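Local coordinates for insulinase family protease (Yersinia pestis, PDB 3GO9), which probably hydrolyses peptide bonds as a protease of the insulinase (M16) family, at residues Q44-R49 with Y383-T388; A349-A353 with Y461-M465; I55-L61 with S110-T114. All coordinates share one frame; numbering follows the deposited sequence.

Contact 1. Residues Q44-R49 with Y383-T388; sequences QRPSDR and YARTDT. With ZN (zinc ion), chain B.
Asp-48 and Thr-388 form the central link here, and they illustrate how a single carboxylate oxygen can organise a loop against the start of a helix. The backbone N of Thr-388 donates to Asp-48 OD2 over 3.0 Å; the bond is nearly straight (168°), yet it reaches the oxygen from above the carboxylate plane. Arg-45 grips the same OD2 side-on with NE, also at 3.0 Å, and NH2, with the oxygen in the guanidinium plane, so three donors converge on one atom. Thr-388 OG1 in turn donates to Arg-49 O at 2.7 Å. Bends at chi2 and chi3 fold the arginine back until its NH1 meets a lone pair of Ala-384 O at 3.3 Å, while Thr-386 C sits over one guanidinium face, 3.8 Å above its plane.

Farther out, the Gln-44 amide meets Tyr-383 obliquely, the side chains crossing at about a right angle, with its plane 26° from the ring's and NE2 3.4 Å from Tyr-383 CE2. Water 1 joins this NE2 to the carbonyls of Tyr-383 and Thr-386, and water 2 bridges Gln-44 O and Ala-384 O.

Asp-387, the N-cap of helix 388-401, binds zinc with OD1 and OD2, each at 2.5 Å, and Asp-99, Glu-101 and Asp-389 supply further ligands. Of the zinc-bound waters, water 3 donates to Asp-48 OD1 and water 4 to Thr-388 OG1, placing both residues in the second shell. The neighbouring arginine and the helix N-terminus would probably stabilise a negative charge on Asp-48, so metal, salt bridge and helix start form one continuous polar network.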
ATOM      1  N   GLN A  44      14.689  18.497  -8.670  1.00 17.69           N
ATOM      2  CA  GLN A  44      13.758  18.583  -9.803  1.00 18.87           C
ATOM      3  C   GLN A  44      12.363  19.055  -9.387  1.00 18.73           C
ATOM      4  O   GLN A  44      11.525  19.386 -10.256  1.00 19.75           O
ATOM      5  CB  GLN A  44      13.650  17.233 -10.533  1.00 19.68           C
ATOM      6  CG  GLN A  44      12.776  16.141  -9.896  1.00 20.77           C
ATOM      7  CD  GLN A  44      13.374  15.464  -8.671  1.00 22.26           C
ATOM      8  OE1 GLN A  44      14.533  15.749  -8.252  1.00 17.43           O
ATOM      9  NE2 GLN A  44      12.578  14.532  -8.072  1.00 18.67           N
ATOM     10  N   ARG A  45      12.071  19.050  -8.084  1.00 16.64           N
ATOM     11  CA  ARG A  45      10.806  19.584  -7.561  1.00 15.83           C
ATOM     12  C   ARG A  45      11.120  20.733  -6.590  1.00 16.18           C
ATOM     13  O   ARG A  45      10.854  20.634  -5.397  1.00 14.74           O
ATOM     14  CB  ARG A  45      10.025  18.455  -6.848  1.00 15.93           C
ATOM     15  CG  ARG A  45       9.667  17.197  -7.670  1.00 17.53           C
ATOM     16  CD  ARG A  45       8.752  17.513  -8.792  1.00 19.03           C
ATOM     17  NE  ARG A  45       7.424  17.920  -8.307  1.00 16.23           N
ATOM     18  CZ  ARG A  45       6.402  18.192  -9.116  1.00 18.49           C
ATOM     19  NH1 ARG A  45       6.552  18.157 -10.447  1.00 18.78           N
ATOM     20  NH2 ARG A  45       5.233  18.539  -8.592  1.00 19.03           N
ATOM     21  N   PRO A  46      11.704  21.840  -7.098  1.00 15.78           N
ATOM     22  CA  PRO A  46      12.340  22.756  -6.210  1.00 16.55           C
ATOM     23  C   PRO A  46      11.369  23.525  -5.330  1.00 16.15           C
ATOM     24  O   PRO A  46      11.774  23.937  -4.252  1.00 18.54           O
ATOM     25  CB  PRO A  46      13.094  23.704  -7.164  1.00 17.24           C
ATOM     26  CG  PRO A  46      12.322  23.633  -8.406  1.00 16.57           C
ATOM     27  CD  PRO A  46      11.965  22.193  -8.506  1.00 16.73           C
ATOM     28  N   SER A  47      10.106  23.653  -5.775  1.00 16.19           N
ATOM     29  CA  SER A  47       9.073  24.421  -5.100  1.00 18.48           C
ATOM     30  C   SER A  47       7.967  23.569  -4.447  1.00 17.18           C
ATOM     31  O   SER A  47       7.029  24.119  -3.845  1.00 17.46           O
ATOM     32  CB  SER A  47       8.457  25.426  -6.083  1.00 18.45           C
ATOM     33  OG  SER A  47       7.702  24.785  -7.091  1.00 23.08           O
ATOM     34  N   ASP A  48       8.085  22.234  -4.542  1.00 14.50           N
ATOM     35  CA  ASP A  48       7.046  21.358  -4.062  1.00 12.47           C
ATOM     36  C   ASP A  48       7.132  21.228  -2.510  1.00 11.36           C
ATOM     37  O   ASP A  48       8.137  21.541  -1.871  1.00 10.99           O
ATOM     38  CB  ASP A  48       7.247  20.012  -4.732  1.00 13.31           C
ATOM     39  CG  ASP A  48       5.991  19.232  -4.900  1.00 14.54           C
ATOM     40  OD1 ASP A  48       4.920  19.578  -4.298  1.00 19.00           O
ATOM     41  OD2 ASP A  48       6.095  18.221  -5.633  1.00 13.47           O
ATOM     42  N   ARG A  49       6.059  20.745  -1.920  1.00 10.80           N
ATOM     43  CA  ARG A  49       5.976  20.595  -0.468  1.00  8.76           C
ATOM     44  C   ARG A  49       6.945  19.509   0.028  1.00 10.03           C
ATOM     45  O   ARG A  49       7.311  18.556  -0.717  1.00 11.68           O
ATOM     46  CB  ARG A  49       4.527  20.260  -0.068  1.00 10.31           C
ATOM     47  CG  ARG A  49       3.531  21.432  -0.323  1.00  9.94           C
ATOM     48  CD  ARG A  49       2.208  21.139   0.271  1.00 10.06           C
ATOM     49  NE  ARG A  49       2.102  21.299   1.727  1.00 10.48           N
ATOM     50  CZ  ARG A  49       1.875  22.448   2.372  1.00 10.54           C
ATOM     51  NH1 ARG A  49       1.737  23.580   1.682  1.00 13.25           N
ATOM     52  NH2 ARG A  49       1.742  22.489   3.671  1.00 13.02           N
ATOM     53  N   TYR A 383       8.829  11.022 -14.202  1.00 15.62           N
ATOM     54  CA  TYR A 383       9.514  11.293 -12.957  1.00 15.40           C
ATOM     55  C   TYR A 383       9.582  12.749 -12.640  1.00 14.70           C
ATOM     56  O   TYR A 383       9.291  13.174 -11.488  1.00 13.53           O
ATOM     57  CB  TYR A 383      10.927  10.645 -12.952  1.00 16.17           C
ATOM     58  CG  TYR A 383      11.647  10.828 -11.631  1.00 18.05           C
ATOM     59  CD1 TYR A 383      11.304  10.070 -10.543  1.00 22.26           C
ATOM     60  CD2 TYR A 383      12.627  11.783 -11.478  1.00 22.35           C
ATOM     61  CE1 TYR A 383      11.932  10.239  -9.302  1.00 23.62           C
ATOM     62  CE2 TYR A 383      13.250  11.984 -10.246  1.00 24.85           C
ATOM     63  CZ  TYR A 383      12.903  11.211  -9.168  1.00 27.37           C
ATOM     64  OH  TYR A 383      13.520  11.396  -7.933  1.00 31.83           O
ATOM     65  N   ALA A 384       9.964  13.554 -13.635  1.00 12.74           N
ATOM     66  CA  ALA A 384      10.072  15.001 -13.400  1.00 13.34           C
ATOM     67  C   ALA A 384       8.786  15.658 -12.974  1.00 12.84           C
ATOM     68  O   ALA A 384       8.812  16.696 -12.288  1.00 14.56           O
ATOM     69  CB  ALA A 384      10.556  15.687 -14.647  1.00 12.88           C
ATOM     70  N   ARG A 385       7.677  15.086 -13.393  1.00 12.04           N
ATOM     71  CA  ARG A 385       6.344  15.639 -13.179  1.00 13.88           C
ATOM     72  C   ARG A 385       5.705  15.055 -11.904  1.00 13.42           C
ATOM     73  O   ARG A 385       4.551  15.354 -11.622  1.00 13.81           O
ATOM     74  CB  ARG A 385       5.448  15.366 -14.383  1.00 14.69           C
ATOM     75  CG  ARG A 385       5.888  16.078 -15.670  1.00 19.85           C
ATOM     76  CD  ARG A 385       5.196  15.515 -16.946  1.00 25.63           C
ATOM     77  NE  ARG A 385       3.741  15.595 -16.843  1.00 30.24           N
ATOM     78  CZ  ARG A 385       2.950  16.540 -17.388  1.00 35.38           C
ATOM     79  NH1 ARG A 385       1.632  16.491 -17.174  1.00 39.10           N
ATOM     80  NH2 ARG A 385       3.435  17.532 -18.139  1.00 38.45           N
ATOM     81  N   THR A 386       6.448  14.238 -11.174  1.00 12.03           N
ATOM     82  CA  THR A 386       5.891  13.518 -10.006  1.00 11.36           C
ATOM     83  C   THR A 386       6.030  14.331  -8.700  1.00 11.67           C
ATOM     84  O   THR A 386       7.118  14.647  -8.216  1.00 11.53           O
ATOM     85  CB  THR A 386       6.503  12.129  -9.852  1.00 10.56           C
ATOM     86  OG1 THR A 386       6.297  11.394 -11.078  1.00 11.83           O
ATOM     87  CG2 THR A 386       5.838  11.332  -8.719  1.00 10.74           C
ATOM     88  N   ASP A 387       4.863  14.635  -8.137  1.00 11.08           N
ATOM     89  CA  ASP A 387       4.707  15.352  -6.854  1.00 10.49           C
ATOM     90  C   ASP A 387       5.465  14.568  -5.745  1.00  9.09           C
ATOM     91  O   ASP A 387       5.507  13.356  -5.696  1.00  9.69           O
ATOM     92  CB  ASP A 387       3.199  15.361  -6.567  1.00 11.72           C
ATOM     93  CG  ASP A 387       2.760  16.214  -5.381  1.00 13.79           C
ATOM     94  OD1 ASP A 387       3.462  16.284  -4.380  1.00 12.13           O
ATOM     95  OD2 ASP A 387       1.629  16.750  -5.454  1.00 12.57           O
ATOM     96  N   THR A 388       6.096  15.321  -4.859  1.00  8.34           N
ATOM     97  CA  THR A 388       6.794  14.748  -3.690  1.00  8.95           C
ATOM     98  C   THR A 388       5.931  13.769  -2.883  1.00  7.98           C
ATOM     99  O   THR A 388       6.426  12.779  -2.407  1.00  8.88           O
ATOM    100  CB  THR A 388       7.361  15.843  -2.781  1.00  9.31           C
ATOM    101  OG1 THR A 388       6.314  16.768  -2.472  1.00  8.32           O
ATOM    102  CG2 THR A 388       8.532  16.587  -3.458  1.00  9.61           C
TER
HETATM  103 ZN    ZN B 601       1.590  17.041  -2.949  1.00 11.69          ZN
HETATM  104  O   HOH W   1       9.867  14.184  -9.103  1.00 16.37           O
HETATM  105  O   HOH W   2      10.504  18.725 -12.538  1.00 29.45           O
HETATM  106  O   HOH W   3       2.409  19.257  -3.514  1.00 14.37           O
HETATM  107  O   HOH W   4       3.557  16.904  -1.670  1.00  9.57           O

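Contact 2. Residues A349-A353 with Y461-M465; sequences ARELA and YNGIM. With ZN (zinc ion), chain D.
Ile-464 presses its branched side chain against Ala-349, a clear instance of a large residue filling the hollow that small ones leave on a facing helix. The short helical segments run in roughly the same direction, 30° apart, with their axes approaching to 9.1 Å. Ala-349 and Ala-353, one turn apart, make the shallow part of the first helix. Into it comes Ile-464 CG2, 3.7 Å from Ala-349 CB. CG2 points there because it stands anti to the isoleucine's own backbone N; CD1, at the end of the other branch, lies 3.8 Å from Ala-349 CB, so two methyls of the isoleucine touch the one alanine.

The second bump is Met-465, present as selenomethionine. Bent at both chi2 and chi3 (-44° and -55°), its chain curls toward the opposite backbone: SE rests 3.5 Å from Ala-349 O, and CE comes within 3.6 Å of Ala-353 N. Leu-352 CB flanks the selenium at 4.0 Å. Nearer the start of the segment, the Tyr-461 ring brings CD1 to 3.9 Å from Ala-349 CB, while its OH approaches Leu-352 CD1, the two side chains crossing at about a right angle. The interface is thus held by shape, through apolar side chains lying on the backbone of the facing helix.

Glu-351 points away from helix 454-465 and, with His-302 and water 5, binds a zinc ion. Helix 341-358 packs on two partners: helix 454-465 along its alanines, and helix 283-309, whose Leu-299 and Ile-303 touch Leu-352.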
ATOM      1  N   ALA A 349     -16.256 -14.015 -18.742  1.00  9.69           N
ATOM      2  CA  ALA A 349     -15.790 -15.405 -18.663  1.00  9.70           C
ATOM      3  C   ALA A 349     -15.477 -15.921 -20.058  1.00 10.21           C
ATOM      4  O   ALA A 349     -14.532 -16.673 -20.264  1.00  9.10           O
ATOM      5  CB  ALA A 349     -16.822 -16.296 -18.038  1.00 10.74           C
ATOM      6  N   ARG A 350     -16.222 -15.483 -21.057  1.00 10.70           N
ATOM      7  CA  ARG A 350     -15.890 -15.951 -22.414  0.60 11.16           C
ATOM      8  C   ARG A 350     -14.603 -15.319 -22.917  1.00 10.26           C
ATOM      9  O   ARG A 350     -13.847 -15.957 -23.659  1.00 11.47           O
ATOM     10  CB  ARG A 350     -17.070 -15.695 -23.351  0.60 11.41           C
ATOM     11  CG  ARG A 350     -18.261 -16.660 -23.063  0.60 14.00           C
ATOM     12  CD  ARG A 350     -19.425 -16.434 -23.946  0.60 19.51           C
ATOM     13  NE  ARG A 350     -19.417 -15.044 -24.365  0.60 24.54           N
ATOM     14  CZ  ARG A 350     -19.672 -14.604 -25.585  0.60 25.57           C
ATOM     15  NH1 ARG A 350     -20.026 -15.433 -26.558  0.60 28.50           N
ATOM     16  NH2 ARG A 350     -19.602 -13.291 -25.813  0.60 27.69           N
ATOM     17  N   GLU A 351     -14.319 -14.095 -22.498  1.00  9.57           N
ATOM     18  CA  GLU A 351     -13.008 -13.499 -22.818  1.00 10.79           C
ATOM     19  C   GLU A 351     -11.857 -14.262 -22.145  1.00 10.80           C
ATOM     20  O   GLU A 351     -10.824 -14.553 -22.753  1.00 12.11           O
ATOM     21  CB  GLU A 351     -12.906 -12.062 -22.380  1.00 11.37           C
ATOM     22  CG  GLU A 351     -13.742 -11.146 -23.163  1.00 13.15           C
ATOM     23  CD  GLU A 351     -13.420 -11.227 -24.644  1.00 14.14           C
ATOM     24  OE1 GLU A 351     -12.226 -11.107 -24.967  1.00 17.09           O
ATOM     25  OE2 GLU A 351     -14.364 -11.439 -25.456  1.00 17.04           O
ATOM     26  N   LEU A 352     -12.035 -14.561 -20.872  1.00 11.04           N
ATOM     27  CA  LEU A 352     -11.003 -15.320 -20.160  1.00 11.34           C
ATOM     28  C   LEU A 352     -10.749 -16.725 -20.768  1.00 11.67           C
ATOM     29  O   LEU A 352      -9.610 -17.147 -20.902  1.00 11.81           O
ATOM     30  CB  LEU A 352     -11.319 -15.438 -18.694  1.00 11.32           C
ATOM     31  CG  LEU A 352     -11.477 -14.137 -17.894  1.00 12.12           C
ATOM     32  CD1 LEU A 352     -11.884 -14.567 -16.476  1.00 14.64           C
ATOM     33  CD2 LEU A 352     -10.265 -13.227 -17.922  1.00 12.94           C
ATOM     34  N   ALA A 353     -11.818 -17.394 -21.176  1.00 10.19           N
ATOM     35  CA  ALA A 353     -11.716 -18.701 -21.798  1.00 11.13           C
ATOM     36  C   ALA A 353     -10.933 -18.601 -23.110  1.00 11.46           C
ATOM     37  O   ALA A 353     -10.088 -19.451 -23.395  1.00 11.42           O
ATOM     38  CB  ALA A 353     -13.044 -19.271 -22.035  1.00 10.55           C
ATOM     39  N   TYR A 461     -20.406 -20.175 -14.542  1.00 15.31           N
ATOM     40  CA  TYR A 461     -19.032 -19.784 -14.784  1.00 14.48           C
ATOM     41  C   TYR A 461     -18.181 -20.994 -15.158  1.00 15.58           C
ATOM     42  O   TYR A 461     -17.423 -20.965 -16.143  1.00 14.10           O
ATOM     43  CB  TYR A 461     -18.442 -19.085 -13.536  1.00 15.86           C
ATOM     44  CG  TYR A 461     -17.010 -18.657 -13.728  1.00 13.27           C
ATOM     45  CD1 TYR A 461     -16.690 -17.432 -14.295  1.00 14.50           C
ATOM     46  CD2 TYR A 461     -15.954 -19.467 -13.320  1.00 13.60           C
ATOM     47  CE1 TYR A 461     -15.380 -17.062 -14.472  1.00 12.75           C
ATOM     48  CE2 TYR A 461     -14.671 -19.108 -13.477  1.00 14.72           C
ATOM     49  CZ  TYR A 461     -14.373 -17.902 -14.066  1.00 14.92           C
ATOM     50  OH  TYR A 461     -13.088 -17.503 -14.234  1.00 14.06           O
ATOM     51  N   ASN A 462     -18.297 -22.061 -14.371  1.00 14.89           N
ATOM     52  CA  ASN A 462     -17.523 -23.286 -14.679  1.00 16.35           C
ATOM     53  C   ASN A 462     -17.813 -23.819 -16.083  1.00 16.92           C
ATOM     54  O   ASN A 462     -16.919 -24.298 -16.776  1.00 19.18           O
ATOM     55  CB  ASN A 462     -17.791 -24.361 -13.631  1.00 16.04           C
ATOM     56  CG  ASN A 462     -17.147 -24.037 -12.299  1.00 18.84           C
ATOM     57  OD1 ASN A 462     -16.302 -23.126 -12.190  1.00 19.14           O
ATOM     58  ND2 ASN A 462     -17.529 -24.793 -11.266  1.00 21.37           N
ATOM     59  N   GLY A 463     -19.063 -23.685 -16.517  1.00 17.29           N
ATOM     60  CA  GLY A 463     -19.450 -24.132 -17.859  1.00 17.83           C
ATOM     61  C   GLY A 463     -18.655 -23.428 -18.950  1.00 18.66           C
ATOM     62  O   GLY A 463     -18.178 -24.050 -19.890  1.00 19.17           O
ATOM     63  N   ILE A 464     -18.475 -22.115 -18.786  1.00 19.23           N
ATOM     64  CA  ILE A 464     -17.770 -21.312 -19.791  1.00 19.98           C
ATOM     65  C   ILE A 464     -16.288 -21.600 -19.766  1.00 21.00           C
ATOM     66  O   ILE A 464     -15.623 -21.636 -20.807  1.00 21.16           O
ATOM     67  CB  ILE A 464     -18.024 -19.814 -19.585  1.00 19.09           C
ATOM     68  CG1 ILE A 464     -19.511 -19.495 -19.774  1.00 20.26           C
ATOM     69  CG2 ILE A 464     -17.147 -18.976 -20.530  1.00 19.13           C
ATOM     70  CD1 ILE A 464     -19.942 -18.229 -19.051  1.00 19.30           C
HETATM   71  N   MSE A 465     -15.745 -21.775 -18.576  1.00 22.28           N
HETATM   72  CA  MSE A 465     -14.334 -22.009 -18.434  1.00 23.86           C
HETATM   73  C   MSE A 465     -13.896 -23.469 -18.775  1.00 26.11           C
HETATM   74  O   MSE A 465     -12.708 -23.734 -18.902  1.00 26.17           O
HETATM   75  CB  MSE A 465     -13.895 -21.638 -17.024  1.00 23.63           C
HETATM   76  CG  MSE A 465     -13.880 -20.158 -16.694  1.00 20.59           C
HETATM   77 SE   MSE A 465     -13.120 -18.923 -18.050  0.60 21.14          SE
HETATM   78  CE  MSE A 465     -11.611 -19.509 -18.332  1.00  8.95           C
TER
HETATM   79 ZN    ZN D 603     -11.303 -11.233 -26.724  0.80 19.26          ZN
HETATM   80  O   HOH W   5     -10.786 -13.125 -27.044  1.00 14.56           O

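Contact 3. Residues I55-L61 with S110-T114; sequences IVNTGSL and SYDFT
Val-56 and Thr-114 form an antiparallel hydrogen-bonded pair at adjoining ends of strands 50-56 and 114-120, in the mixed sheet of the insulinase-family region. Their paired N-H...O bonds are almost straight, and both side chains project from the same face, with Val-56 CB 4.5 Å from Thr-114 CB. Beyond the pair, segment 55-61 breaks away through an inverse gamma turn centred on Asn-57. Thr-114 follows it: with chi1 at -63°, OG1 lies beside its backbone N and donates to Thr-58 O at 2.8 Å, meeting the oxygen nearly along the C=O axis.

Ile-55 and Phe-113 meet beside the pair. Ile-55 CG2 rests 4.1 Å from Phe-113 CB, the two side chains crossing obliquely, and both residues also touch Gln-400 of helix 388-401. The phenylalanine ring itself turns back over its own loop, where Ser-110 CB covers one face.

At the far end Leu-61 faces Tyr-111. Its CD1 is 4.0 Å from Tyr-111 CB, and Leu-61 CB and CG both pack on Tyr-111 O, each 3.3 Å away, the oxygen that accepts from Leu-61 N. Ser-60 OG sits oblique to the ring, 3.6 Å from Tyr-111 CD1, and is hydrogen-bonded to His-184 O, while Tyr-111 OH is hydrogen-bonded to Trp-172 NE1. Ser-60 N is held by Ser-110 O at 3.0 Å. Water 6 spans Asn-57 OD1 and Asp-112 O. Between these two ends the segments come very near at Gly-59, which has no side chain to separate them: its CA lies 3.2 Å from Ser-110 O.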
ATOM      1  N   ILE A  55       7.319   6.251  10.489  1.00  7.40           N
ATOM      2  CA  ILE A  55       6.697   4.939  10.748  1.00  8.81           C
ATOM      3  C   ILE A  55       7.232   4.377  12.038  1.00  9.63           C
ATOM      4  O   ILE A  55       8.457   4.324  12.284  1.00  8.95           O
ATOM      5  CB  ILE A  55       6.934   3.892   9.595  1.00 10.53           C
ATOM      6  CG1 ILE A  55       6.283   4.325   8.318  1.00 14.33           C
ATOM      7  CG2 ILE A  55       6.322   2.486  10.027  1.00 12.38           C
ATOM      8  CD1 ILE A  55       6.664   3.400   7.099  1.00 16.75           C
ATOM      9  N   VAL A  56       6.301   3.988  12.893  1.00  9.73           N
ATOM     10  CA  VAL A  56       6.623   3.298  14.167  1.00  9.42           C
ATOM     11  C   VAL A  56       6.016   1.902  14.003  1.00  8.77           C
ATOM     12  O   VAL A  56       4.822   1.778  13.713  1.00  9.29           O
ATOM     13  CB  VAL A  56       5.997   4.013  15.396  1.00  9.47           C
ATOM     14  CG1 VAL A  56       6.380   3.283  16.705  1.00 10.90           C
ATOM     15  CG2 VAL A  56       6.419   5.535  15.474  1.00 10.26           C
ATOM     16  N   ASN A  57       6.820   0.857  14.198  1.00  9.96           N
ATOM     17  CA  ASN A  57       6.349  -0.515  14.023  1.00  9.84           C
ATOM     18  C   ASN A  57       5.569  -0.997  15.250  1.00 10.23           C
ATOM     19  O   ASN A  57       5.973  -1.978  15.921  1.00 11.77           O
ATOM     20  CB  ASN A  57       7.531  -1.436  13.751  1.00  9.99           C
ATOM     21  CG  ASN A  57       8.239  -1.125  12.485  1.00 16.53           C
ATOM     22  OD1 ASN A  57       7.608  -0.746  11.458  1.00 21.84           O
ATOM     23  ND2 ASN A  57       9.539  -1.330  12.506  1.00 23.16           N
ATOM     24  N   THR A  58       4.501  -0.276  15.576  1.00  9.97           N
ATOM     25  CA  THR A  58       3.612  -0.564  16.687  1.00 11.55           C
ATOM     26  C   THR A  58       2.197  -0.345  16.194  1.00 11.15           C
ATOM     27  O   THR A  58       1.860   0.733  15.713  1.00 11.69           O
ATOM     28  CB  THR A  58       3.874   0.443  17.814  1.00 12.10           C
ATOM     29  OG1 THR A  58       5.221   0.258  18.243  1.00 12.78           O
ATOM     30  CG2 THR A  58       2.935   0.289  19.017  1.00 13.65           C
ATOM     31  N   GLY A  59       1.392  -1.374  16.306  1.00  9.93           N
ATOM     32  CA  GLY A  59      -0.045  -1.297  15.955  1.00  9.32           C
ATOM     33  C   GLY A  59      -0.839  -2.121  16.929  1.00  8.92           C
ATOM     34  O   GLY A  59      -0.351  -2.466  18.031  1.00 10.04           O
ATOM     35  N   SER A  60      -2.029  -2.521  16.513  1.00  9.37           N
ATOM     36  CA  SER A  60      -2.951  -3.241  17.390  1.00  9.26           C
ATOM     37  C   SER A  60      -2.496  -4.627  17.728  1.00  9.74           C
ATOM     38  O   SER A  60      -2.931  -5.177  18.752  1.00 10.35           O
ATOM     39  CB  SER A  60      -4.315  -3.290  16.764  1.00 10.39           C
ATOM     40  OG  SER A  60      -4.293  -3.818  15.460  1.00  9.62           O
ATOM     41  N   LEU A  61      -1.639  -5.231  16.898  1.00 10.15           N
ATOM     42  CA  LEU A  61      -1.098  -6.529  17.251  1.00 10.36           C
ATOM     43  C   LEU A  61      -0.204  -6.461  18.506  1.00 11.21           C
ATOM     44  O   LEU A  61       0.002  -7.513  19.145  1.00 14.09           O
ATOM     45  CB  LEU A  61      -0.349  -7.171  16.088  1.00  9.76           C
ATOM     46  CG  LEU A  61      -1.099  -7.566  14.870  1.00 12.18           C
ATOM     47  CD1 LEU A  61      -0.197  -7.885  13.690  1.00 13.73           C
ATOM     48  CD2 LEU A  61      -2.060  -8.770  15.192  1.00 15.04           C
ATOM     49  N   SER A 110      -2.569   0.869  12.318  1.00  9.48           N
ATOM     50  CA  SER A 110      -2.934  -0.361  11.673  1.00  8.62           C
ATOM     51  C   SER A 110      -2.555  -1.524  12.588  1.00  8.85           C
ATOM     52  O   SER A 110      -2.368  -1.337  13.795  1.00  8.72           O
ATOM     53  CB  SER A 110      -2.255  -0.393  10.278  1.00 10.01           C
ATOM     54  OG  SER A 110      -2.659  -1.511   9.503  1.00 10.52           O
ATOM     55  N   TYR A 111      -2.512  -2.729  12.036  1.00  8.67           N
ATOM     56  CA  TYR A 111      -2.197  -3.914  12.797  1.00  9.29           C
ATOM     57  C   TYR A 111      -0.765  -3.934  13.272  1.00 10.65           C
ATOM     58  O   TYR A 111      -0.476  -4.338  14.359  1.00  9.65           O
ATOM     59  CB  TYR A 111      -2.496  -5.130  11.873  1.00  9.83           C
ATOM     60  CG  TYR A 111      -3.925  -5.268  11.559  1.00  6.90           C
ATOM     61  CD1 TYR A 111      -4.815  -5.835  12.494  1.00  9.36           C
ATOM     62  CD2 TYR A 111      -4.478  -4.782  10.373  1.00  8.16           C
ATOM     63  CE1 TYR A 111      -6.193  -5.900  12.205  1.00 10.31           C
ATOM     64  CE2 TYR A 111      -5.824  -4.881  10.098  1.00  9.34           C
ATOM     65  CZ  TYR A 111      -6.683  -5.452  11.014  1.00  9.22           C
ATOM     66  OH  TYR A 111      -8.049  -5.526  10.735  1.00 10.73           O
ATOM     67  N   ASP A 112       0.166  -3.518  12.395  1.00  9.65           N
ATOM     68  CA  ASP A 112       1.589  -3.637  12.673  1.00 10.34           C
ATOM     69  C   ASP A 112       2.395  -2.376  12.497  1.00 10.92           C
ATOM     70  O   ASP A 112       3.612  -2.419  12.617  1.00 11.21           O
ATOM     71  CB  ASP A 112       2.248  -4.808  11.909  1.00 11.43           C
ATOM     72  CG  ASP A 112       2.285  -4.650  10.433  1.00 16.13           C
ATOM     73  OD1 ASP A 112       1.851  -3.603   9.931  1.00 18.84           O
ATOM     74  OD2 ASP A 112       2.725  -5.641   9.767  1.00 19.31           O
ATOM     75  N   PHE A 113       1.709  -1.258  12.319  1.00  8.99           N
ATOM     76  CA  PHE A 113       2.367   0.027  12.236  1.00  9.31           C
ATOM     77  C   PHE A 113       1.465   1.174  12.623  1.00  8.46           C
ATOM     78  O   PHE A 113       0.237   1.083  12.595  1.00  9.40           O
ATOM     79  CB  PHE A 113       2.982   0.291  10.830  1.00 10.37           C
ATOM     80  CG  PHE A 113       1.985   0.581   9.776  1.00 10.01           C
ATOM     81  CD1 PHE A 113       1.570   1.896   9.506  1.00 12.00           C
ATOM     82  CD2 PHE A 113       1.428  -0.466   9.010  1.00 11.46           C
ATOM     83  CE1 PHE A 113       0.651   2.158   8.505  1.00 16.75           C
ATOM     84  CE2 PHE A 113       0.447  -0.192   8.038  1.00 11.88           C
ATOM     85  CZ  PHE A 113       0.103   1.083   7.760  1.00 14.07           C
ATOM     86  N   THR A 114       2.125   2.280  12.965  1.00  8.01           N
ATOM     87  CA  THR A 114       1.528   3.628  13.017  1.00  8.32           C
ATOM     88  C   THR A 114       2.343   4.538  12.113  1.00  8.75           C
ATOM     89  O   THR A 114       3.583   4.554  12.180  1.00  9.81           O
ATOM     90  CB  THR A 114       1.616   4.136  14.447  1.00  8.28           C
ATOM     91  OG1 THR A 114       0.830   3.258  15.264  1.00  9.64           O
ATOM     92  CG2 THR A 114       1.044   5.538  14.644  1.00  9.68           C
TER
HETATM   93  O   HOH W   6       5.410  -2.511  10.537  1.00 26.13           O
HETATM   94  O   HOH W   7       2.355  -4.107  16.314  1.00 15.35           O

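Contacts 1 and 3 are the nearest pair, their centres 29 Å apart and their nearest atoms about 13 Å. Strand 50-56 joins them, beginning just after Arg-49 and ending in contact 3; helix 388-401 also spans both, starting at Thr-388 and reaching Ile-55 and Phe-113 through Gln-400. Contact 3 is nested within the long loop that contact 1 closes, whereas contacts 1 and 2 alternate along the chain. Contact 2 lies apart, its centre 45 Å from contact 1 and 42 Å from contact 3, across the chain's centre from the latter. Contact 1 thus returns a late segment to the N-terminal sheet region, and contact 2 packs the last modelled helix, 454-465, on helix 341-358.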